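Local coordinates for putative monooxygenase (Fusobacterium nucleatum subsp. nucleatum, PDB 3MCS), which probably acts as a monooxygenase, as a member of the antibiotic biosynthesis monooxygenase family, at residues A[126-137]-A[182-193]. Sequence-based numbering, arbitrary orientation. Where two conformers were deposited one is given.
Sequences NDKEFAEIIKNI and YFKDYITQTKDM. With ACT (acetate ion), chain C.
The ring of Tyr186 meets Ile133 at its edge, where Ile133 CG2 lies 4.0 Å from Tyr186 CD1, while Ile137 CG1 approaches obliquely, 3.9 Å from Tyr186 CG. Acetate OXT, probably from the crystallisation liquor, lies in plane at the Tyr186 edge and accepts from Tyr186 OH (3.1 Å); acetate O lies in plane at the Phe183 edge. Tyr186 CD2 lies over one face of the Phe183 ring, toward its rim. The Tyr182 ring takes Ile137 CD1 in plane at its edge, 3.7 Å from Tyr182 CD2, and carries Phe183 CB over one face; Tyr182 OH hydrogen-bonds His177 ND1. At the other end, selenomethionine Met193 sets SE at the edge of the Phe130 ring; its extended chain carries CE to the carboxylate of Glu129, 3.6 Å from Glu129 CD.

These antiparallel helices (165°) illustrate knobs-into-holes packing: Tyr186 fills a hole made by Phe130, Ile133, Ile134 and Ile137. Ile134 and Tyr186 both rest on Ile120 of strand 114-122. The chain's two family repeats probably stand in for the two subunits of dimeric alpha-beta barrels.

With chi1 of 61°, Thr190 OG1 turns back to Tyr186 O (2.9 Å), which Thr190 N reaches from the opposite face of the carbonyl plane, giving this oxygen two bonds. No hydrogen bond joins the segments: van der Waals packing, mostly apolar, holds them, with aliphatic groups also against polar ones.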
ATOM      1  N   ASN A 126       7.424 -19.291  13.213  1.00 45.19           N
ATOM      2  CA  ASN A 126       8.559 -18.436  12.824  1.00 45.20           C
ATOM      3  C   ASN A 126       8.303 -16.915  12.804  1.00 45.30           C
ATOM      4  O   ASN A 126       9.166 -16.153  12.376  1.00 45.58           O
ATOM      5  CB  ASN A 126       9.018 -18.855  11.425  1.00 45.57           C
ATOM      6  CG  ASN A 126       9.452 -20.314  11.369  1.00 47.11           C
ATOM      7  OD1 ASN A 126       8.980 -21.102  10.533  1.00 46.34           O
ATOM      8  ND2 ASN A 126      10.334 -20.695  12.290  1.00 45.65           N
ATOM      9  N   ASP A 127       7.141 -16.474  13.280  1.00 46.48           N
ATOM     10  CA  ASP A 127       6.742 -15.045  13.245  1.00 45.82           C
ATOM     11  C   ASP A 127       7.621 -14.073  14.044  1.00 44.19           C
ATOM     12  O   ASP A 127       7.945 -13.008  13.562  1.00 43.72           O
ATOM     13  CB  ASP A 127       5.298 -14.908  13.728  1.00 45.81           C
ATOM     14  CG  ASP A 127       4.775 -13.488  13.621  1.00 48.55           C
ATOM     15  OD1 ASP A 127       4.501 -12.987  12.490  1.00 40.99           O
ATOM     16  OD2 ASP A 127       4.600 -12.893  14.710  1.00 50.36           O
ATOM     17  N   LYS A 128       7.952 -14.411  15.281  1.00 45.91           N
ATOM     18  CA  LYS A 128       8.827 -13.560  16.094  1.00 46.59           C
ATOM     19  C   LYS A 128      10.117 -13.265  15.323  1.00 46.57           C
ATOM     20  O   LYS A 128      10.414 -12.104  15.002  1.00 45.91           O
ATOM     21  CB  LYS A 128       9.168 -14.208  17.459  1.00 46.17           C
ATOM     22  CG  LYS A 128       7.981 -14.381  18.415  1.00 45.50           C
ATOM     23  N   GLU A 129      10.853 -14.325  14.994  1.00 46.27           N
ATOM     24  CA  GLU A 129      12.137 -14.187  14.296  1.00 46.56           C
ATOM     25  C   GLU A 129      12.024 -13.432  12.967  1.00 47.19           C
ATOM     26  O   GLU A 129      12.895 -12.625  12.644  1.00 49.18           O
ATOM     27  CB  GLU A 129      12.786 -15.558  14.060  1.00 46.16           C
ATOM     28  CG  GLU A 129      14.161 -15.484  13.372  1.00 47.38           C
ATOM     29  CD  GLU A 129      14.854 -16.851  13.226  1.00 48.42           C
ATOM     30  OE1 GLU A 129      14.203 -17.905  13.426  1.00 48.29           O
ATOM     31  OE2 GLU A 129      16.066 -16.859  12.905  1.00 48.66           O
ATOM     32  N   PHE A 130      10.965 -13.712  12.207  1.00 46.31           N
ATOM     33  CA  PHE A 130      10.744 -13.098  10.895  1.00 44.83           C
ATOM     34  C   PHE A 130      10.479 -11.611  10.997  1.00 44.58           C
ATOM     35  O   PHE A 130      10.953 -10.831  10.175  1.00 42.76           O
ATOM     36  CB  PHE A 130       9.556 -13.771  10.207  1.00 45.50           C
ATOM     37  CG  PHE A 130       9.194 -13.172   8.876  1.00 43.41           C
ATOM     38  CD1 PHE A 130       8.368 -12.074   8.803  1.00 40.42           C
ATOM     39  CD2 PHE A 130       9.655 -13.736   7.693  1.00 44.62           C
ATOM     40  CE1 PHE A 130       8.024 -11.516   7.556  1.00 46.64           C
ATOM     41  CE2 PHE A 130       9.306 -13.196   6.454  1.00 46.50           C
ATOM     42  CZ  PHE A 130       8.487 -12.079   6.388  1.00 42.48           C
ATOM     43  N   ALA A 131       9.706 -11.229  12.010  1.00 45.48           N
ATOM     44  CA  ALA A 131       9.344  -9.830  12.209  1.00 46.94           C
ATOM     45  C   ALA A 131      10.593  -8.963  12.258  1.00 46.86           C
ATOM     46  O   ALA A 131      10.710  -7.981  11.548  1.00 47.85           O
ATOM     47  CB  ALA A 131       8.508  -9.656  13.486  1.00 47.46           C
ATOM     48  N   GLU A 132      11.557  -9.349  13.069  1.00 46.26           N
ATOM     49  CA  GLU A 132      12.764  -8.549  13.173  1.00 46.46           C
ATOM     50  C   GLU A 132      13.540  -8.552  11.860  1.00 45.21           C
ATOM     51  O   GLU A 132      14.158  -7.540  11.512  1.00 44.93           O
ATOM     52  CB  GLU A 132      13.626  -9.025  14.361  1.00 47.34           C
ATOM     53  CG  GLU A 132      12.902  -8.850  15.728  1.00 49.03           C
ATOM     54  CD  GLU A 132      12.499  -7.382  16.013  1.00 53.96           C
ATOM     55  OE1 GLU A 132      13.417  -6.535  16.174  1.00 52.95           O
ATOM     56  OE2 GLU A 132      11.272  -7.078  16.090  1.00 51.32           O
ATOM     57  N   ILE A 133      13.481  -9.665  11.127  1.00 44.05           N
ATOM     58  CA  ILE A 133      14.187  -9.772   9.855  1.00 44.24           C
ATOM     59  C   ILE A 133      13.606  -8.828   8.797  1.00 44.55           C
ATOM     60  O   ILE A 133      14.317  -8.010   8.220  1.00 44.80           O
ATOM     61  CB  ILE A 133      14.207 -11.223   9.317  1.00 43.78           C
ATOM     62  CG1 ILE A 133      15.064 -12.122  10.242  1.00 47.43           C
ATOM     63  CG2 ILE A 133      14.753 -11.237   7.909  1.00 42.28           C
ATOM     64  CD1 ILE A 133      15.067 -13.630   9.909  1.00 42.25           C
ATOM     65  N   ILE A 134      12.308  -8.917   8.562  1.00 44.38           N
ATOM     66  CA  ILE A 134      11.705  -8.091   7.533  1.00 43.83           C
ATOM     67  C   ILE A 134      11.806  -6.620   7.897  1.00 43.76           C
ATOM     68  O   ILE A 134      12.040  -5.800   7.015  1.00 44.07           O
ATOM     69  CB  ILE A 134      10.238  -8.493   7.219  1.00 44.05           C
ATOM     70  CG1 ILE A 134       9.769  -7.792   5.943  1.00 41.36           C
ATOM     71  CG2 ILE A 134       9.288  -8.202   8.415  1.00 41.36           C
ATOM     72  CD1 ILE A 134       8.442  -8.275   5.423  1.00 42.19           C
ATOM     73  N   LYS A 135      11.651  -6.280   9.176  1.00 43.47           N
ATOM     74  CA  LYS A 135      11.753  -4.877   9.591  1.00 43.81           C
ATOM     75  C   LYS A 135      13.067  -4.276   9.103  1.00 43.34           C
ATOM     76  O   LYS A 135      13.059  -3.197   8.536  1.00 43.54           O
ATOM     77  CB  LYS A 135      11.628  -4.708  11.113  1.00 44.22           C
ATOM     78  CG  LYS A 135      10.194  -4.789  11.700  1.00 44.96           C
ATOM     79  CD  LYS A 135      10.285  -4.860  13.233  1.00 48.25           C
ATOM     80  CE  LYS A 135       8.943  -5.004  13.920  1.00 52.33           C
ATOM     81  NZ  LYS A 135       9.152  -5.193  15.374  1.00 48.87           N
ATOM     82  N   ASN A 136      14.167  -5.007   9.320  1.00 43.19           N
ATOM     83  CA  ASN A 136      15.514  -4.572   8.929  0.50 42.41           C
ATOM     84  C   ASN A 136      15.635  -4.405   7.425  1.00 43.35           C
ATOM     85  O   ASN A 136      16.130  -3.384   6.946  1.00 43.85           O
ATOM     86  CB  ASN A 136      16.577  -5.576   9.396  0.50 42.53           C
ATOM     87  CG  ASN A 136      16.712  -5.645  10.910  0.50 40.19           C
ATOM     88  OD1 ASN A 136      16.768  -4.624  11.597  0.50 39.61           O
ATOM     89  ND2 ASN A 136      16.810  -6.863  11.429  0.50 31.07           N
ATOM     90  N   ILE A 137      15.184  -5.417   6.686  1.00 43.69           N
ATOM     91  CA  ILE A 137      15.234  -5.377   5.237  1.00 44.33           C
ATOM     92  C   ILE A 137      14.460  -4.209   4.663  1.00 44.00           C
ATOM     93  O   ILE A 137      14.934  -3.554   3.742  1.00 45.56           O
ATOM     94  CB  ILE A 137      14.692  -6.675   4.608  1.00 45.66           C
ATOM     95  CG1 ILE A 137      15.694  -7.822   4.814  1.00 48.08           C
ATOM     96  CG2 ILE A 137      14.434  -6.485   3.116  1.00 43.49           C
ATOM     97  CD1 ILE A 137      17.087  -7.604   4.163  1.00 45.60           C
ATOM     98  N   TYR A 182      21.725  -8.318  -0.183  1.00 42.67           N
ATOM     99  CA  TYR A 182      20.931  -8.271   1.058  1.00 43.33           C
ATOM    100  C   TYR A 182      19.489  -8.768   0.896  1.00 44.75           C
ATOM    101  O   TYR A 182      18.897  -9.288   1.849  1.00 46.01           O
ATOM    102  CB  TYR A 182      20.894  -6.858   1.656  1.00 44.02           C
ATOM    103  CG  TYR A 182      19.947  -5.881   0.963  1.00 43.69           C
ATOM    104  CD1 TYR A 182      20.371  -5.091  -0.093  1.00 45.81           C
ATOM    105  CD2 TYR A 182      18.632  -5.746   1.381  1.00 44.52           C
ATOM    106  CE1 TYR A 182      19.505  -4.203  -0.716  1.00 46.28           C
ATOM    107  CE2 TYR A 182      17.757  -4.862   0.762  1.00 44.01           C
ATOM    108  CZ  TYR A 182      18.198  -4.093  -0.276  1.00 44.26           C
ATOM    109  OH  TYR A 182      17.325  -3.217  -0.859  1.00 46.00           O
ATOM    110  N   PHE A 183      18.909  -8.593  -0.287  1.00 44.51           N
ATOM    111  CA  PHE A 183      17.547  -9.058  -0.529  1.00 44.55           C
ATOM    112  C   PHE A 183      17.535 -10.530  -0.923  1.00 44.93           C
ATOM    113  O   PHE A 183      16.695 -11.292  -0.435  1.00 44.88           O
ATOM    114  CB  PHE A 183      16.847  -8.214  -1.596  1.00 44.50           C
ATOM    115  CG  PHE A 183      15.370  -8.464  -1.676  1.00 42.80           C
ATOM    116  CD1 PHE A 183      14.503  -7.815  -0.821  1.00 45.49           C
ATOM    117  CD2 PHE A 183      14.852  -9.357  -2.594  1.00 40.96           C
ATOM    118  CE1 PHE A 183      13.148  -8.064  -0.888  1.00 45.52           C
ATOM    119  CE2 PHE A 183      13.515  -9.595  -2.674  1.00 42.79           C
ATOM    120  CZ  PHE A 183      12.658  -8.963  -1.824  1.00 43.07           C
ATOM    121  N   LYS A 184      18.448 -10.927  -1.815  1.00 45.77           N
ATOM    122  CA  LYS A 184      18.577 -12.335  -2.205  1.00 45.41           C
ATOM    123  C   LYS A 184      18.847 -13.195  -0.960  1.00 45.24           C
ATOM    124  O   LYS A 184      18.220 -14.242  -0.778  1.00 46.12           O
ATOM    125  CB  LYS A 184      19.673 -12.540  -3.263  1.00 45.01           C
ATOM    126  CG  LYS A 184      19.321 -12.102  -4.673  1.00 44.27           C
ATOM    127  CD  LYS A 184      20.448 -12.458  -5.666  1.00 45.70           C
ATOM    128  N   ASP A 185      19.764 -12.739  -0.108  1.00 44.72           N
ATOM    129  CA  ASP A 185      20.085 -13.446   1.135  1.00 44.99           C
ATOM    130  C   ASP A 185      18.860 -13.604   2.001  1.00 44.73           C
ATOM    131  O   ASP A 185      18.716 -14.635   2.668  1.00 44.52           O
ATOM    132  CB  ASP A 185      21.155 -12.712   1.961  1.00 45.74           C
ATOM    133  CG  ASP A 185      22.547 -12.795   1.356  1.00 45.10           C
ATOM    134  OD1 ASP A 185      22.765 -13.608   0.440  1.00 45.90           O
ATOM    135  OD2 ASP A 185      23.422 -12.030   1.809  1.00 42.98           O
ATOM    136  N   TYR A 186      18.007 -12.571   2.014  1.00 44.64           N
ATOM    137  CA  TYR A 186      16.751 -12.568   2.803  1.00 44.54           C
ATOM    138  C   TYR A 186      15.758 -13.607   2.277  1.00 44.38           C
ATOM    139  O   TYR A 186      15.166 -14.353   3.054  1.00 43.34           O
ATOM    140  CB  TYR A 186      16.147 -11.144   2.881  1.00 45.42           C
ATOM    141  CG  TYR A 186      14.633 -11.071   2.867  1.00 43.66           C
ATOM    142  CD1 TYR A 186      13.885 -11.257   4.013  1.00 43.29           C
ATOM    143  CD2 TYR A 186      13.960 -10.794   1.696  1.00 45.00           C
ATOM    144  CE1 TYR A 186      12.489 -11.198   3.979  1.00 45.70           C
ATOM    145  CE2 TYR A 186      12.582 -10.718   1.662  1.00 46.26           C
ATOM    146  CZ  TYR A 186      11.854 -10.928   2.798  1.00 43.35           C
ATOM    147  OH  TYR A 186      10.489 -10.872   2.726  1.00 42.09           O
ATOM    148  N   ILE A 187      15.605 -13.676   0.962  1.00 44.08           N
ATOM    149  CA  ILE A 187      14.739 -14.675   0.350  1.00 44.40           C
ATOM    150  C   ILE A 187      15.205 -16.070   0.791  1.00 43.96           C
ATOM    151  O   ILE A 187      14.422 -16.883   1.284  1.00 44.67           O
ATOM    152  CB  ILE A 187      14.708 -14.526  -1.206  1.00 43.91           C
ATOM    153  CG1 ILE A 187      13.965 -13.231  -1.597  1.00 46.93           C
ATOM    154  CG2 ILE A 187      14.061 -15.727  -1.881  1.00 42.07           C
ATOM    155  CD1 ILE A 187      12.469 -13.185  -1.197  1.00 42.92           C
ATOM    156  N   THR A 188      16.493 -16.329   0.642  1.00 44.46           N
ATOM    157  CA  THR A 188      17.067 -17.625   1.031  1.00 44.80           C
ATOM    158  C   THR A 188      16.822 -17.952   2.514  1.00 44.25           C
ATOM    159  O   THR A 188      16.310 -19.023   2.836  1.00 44.12           O
ATOM    160  CB  THR A 188      18.577 -17.671   0.719  1.00 45.57           C
ATOM    161  OG1 THR A 188      18.769 -17.727  -0.705  1.00 42.09           O
ATOM    162  CG2 THR A 188      19.240 -18.891   1.402  1.00 44.55           C
ATOM    163  N   GLN A 189      17.148 -17.003   3.387  1.00 43.43           N
ATOM    164  CA  GLN A 189      16.993 -17.145   4.833  1.00 43.43           C
ATOM    165  C   GLN A 189      15.561 -17.429   5.334  1.00 44.27           C
ATOM    166  O   GLN A 189      15.380 -18.242   6.248  1.00 45.21           O
ATOM    167  CB  GLN A 189      17.517 -15.865   5.511  1.00 43.84           C
ATOM    168  CG  GLN A 189      17.375 -15.803   7.045  1.00 43.48           C
ATOM    169  CD  GLN A 189      17.963 -14.527   7.655  1.00 43.90           C
ATOM    170  OE1 GLN A 189      18.227 -13.561   6.953  1.00 46.11           O
ATOM    171  NE2 GLN A 189      18.167 -14.530   8.972  1.00 44.51           N
ATOM    172  N   THR A 190      14.563 -16.753   4.761  1.00 43.68           N
ATOM    173  CA  THR A 190      13.170 -16.878   5.197  1.00 43.47           C
ATOM    174  C   THR A 190      12.333 -17.870   4.392  1.00 44.13           C
ATOM    175  O   THR A 190      11.160 -18.046   4.682  1.00 44.28           O
ATOM    176  CB  THR A 190      12.438 -15.499   5.158  1.00 43.72           C
ATOM    177  OG1 THR A 190      12.422 -14.979   3.821  1.00 44.80           O
ATOM    178  CG2 THR A 190      13.106 -14.490   6.066  1.00 43.43           C
ATOM    179  N   LYS A 191      12.934 -18.528   3.403  1.00 45.01           N
ATOM    180  CA  LYS A 191      12.211 -19.458   2.517  1.00 44.95           C
ATOM    181  C   LYS A 191      11.271 -20.415   3.247  1.00 44.32           C
ATOM    182  O   LYS A 191      10.085 -20.504   2.912  1.00 43.01           O
ATOM    183  CB  LYS A 191      13.204 -20.276   1.661  1.00 44.36           C
ATOM    184  N   ASP A 192      11.796 -21.108   4.253  1.00 44.96           N
ATOM    185  CA  ASP A 192      11.017 -22.124   4.978  1.00 45.87           C
ATOM    186  C   ASP A 192      10.164 -21.544   6.102  1.00 45.71           C
ATOM    187  O   ASP A 192       9.444 -22.284   6.773  1.00 46.49           O
ATOM    188  CB  ASP A 192      11.951 -23.217   5.522  1.00 45.73           C
ATOM    189  CG  ASP A 192      12.697 -23.946   4.409  1.00 54.41           C
ATOM    190  OD1 ASP A 192      12.061 -24.273   3.372  1.00 55.39           O
ATOM    191  OD2 ASP A 192      13.917 -24.195   4.570  1.00 58.51           O
HETATM  192  N   MSE A 193      10.250 -20.235   6.323  1.00 44.78           N
HETATM  193  CA  MSE A 193       9.442 -19.592   7.342  1.00 44.77           C
HETATM  194  C   MSE A 193       8.101 -19.159   6.777  1.00 45.99           C
HETATM  195  O   MSE A 193       7.168 -18.893   7.530  1.00 47.27           O
HETATM  196  CB  MSE A 193      10.132 -18.352   7.883  1.00 44.21           C
HETATM  197  CG  MSE A 193      11.494 -18.568   8.469  1.00 41.26           C
HETATM  198 SE   MSE A 193      12.084 -16.903   9.240  0.75 27.61          SE
HETATM  199  CE  MSE A 193      13.850 -17.479   9.798  1.00 41.57           C
TER
HETATM  200  C   ACT C 219       9.421  -9.323  -0.327  1.00 70.49           C
HETATM  201  O   ACT C 219       9.075  -8.863  -1.458  1.00 71.19           O
HETATM  202  OXT ACT C 219       9.353 -10.591  -0.182  1.00 67.81           O
HETATM  203  CH3 ACT C 219       9.885  -8.386   0.767  1.00 66.02           C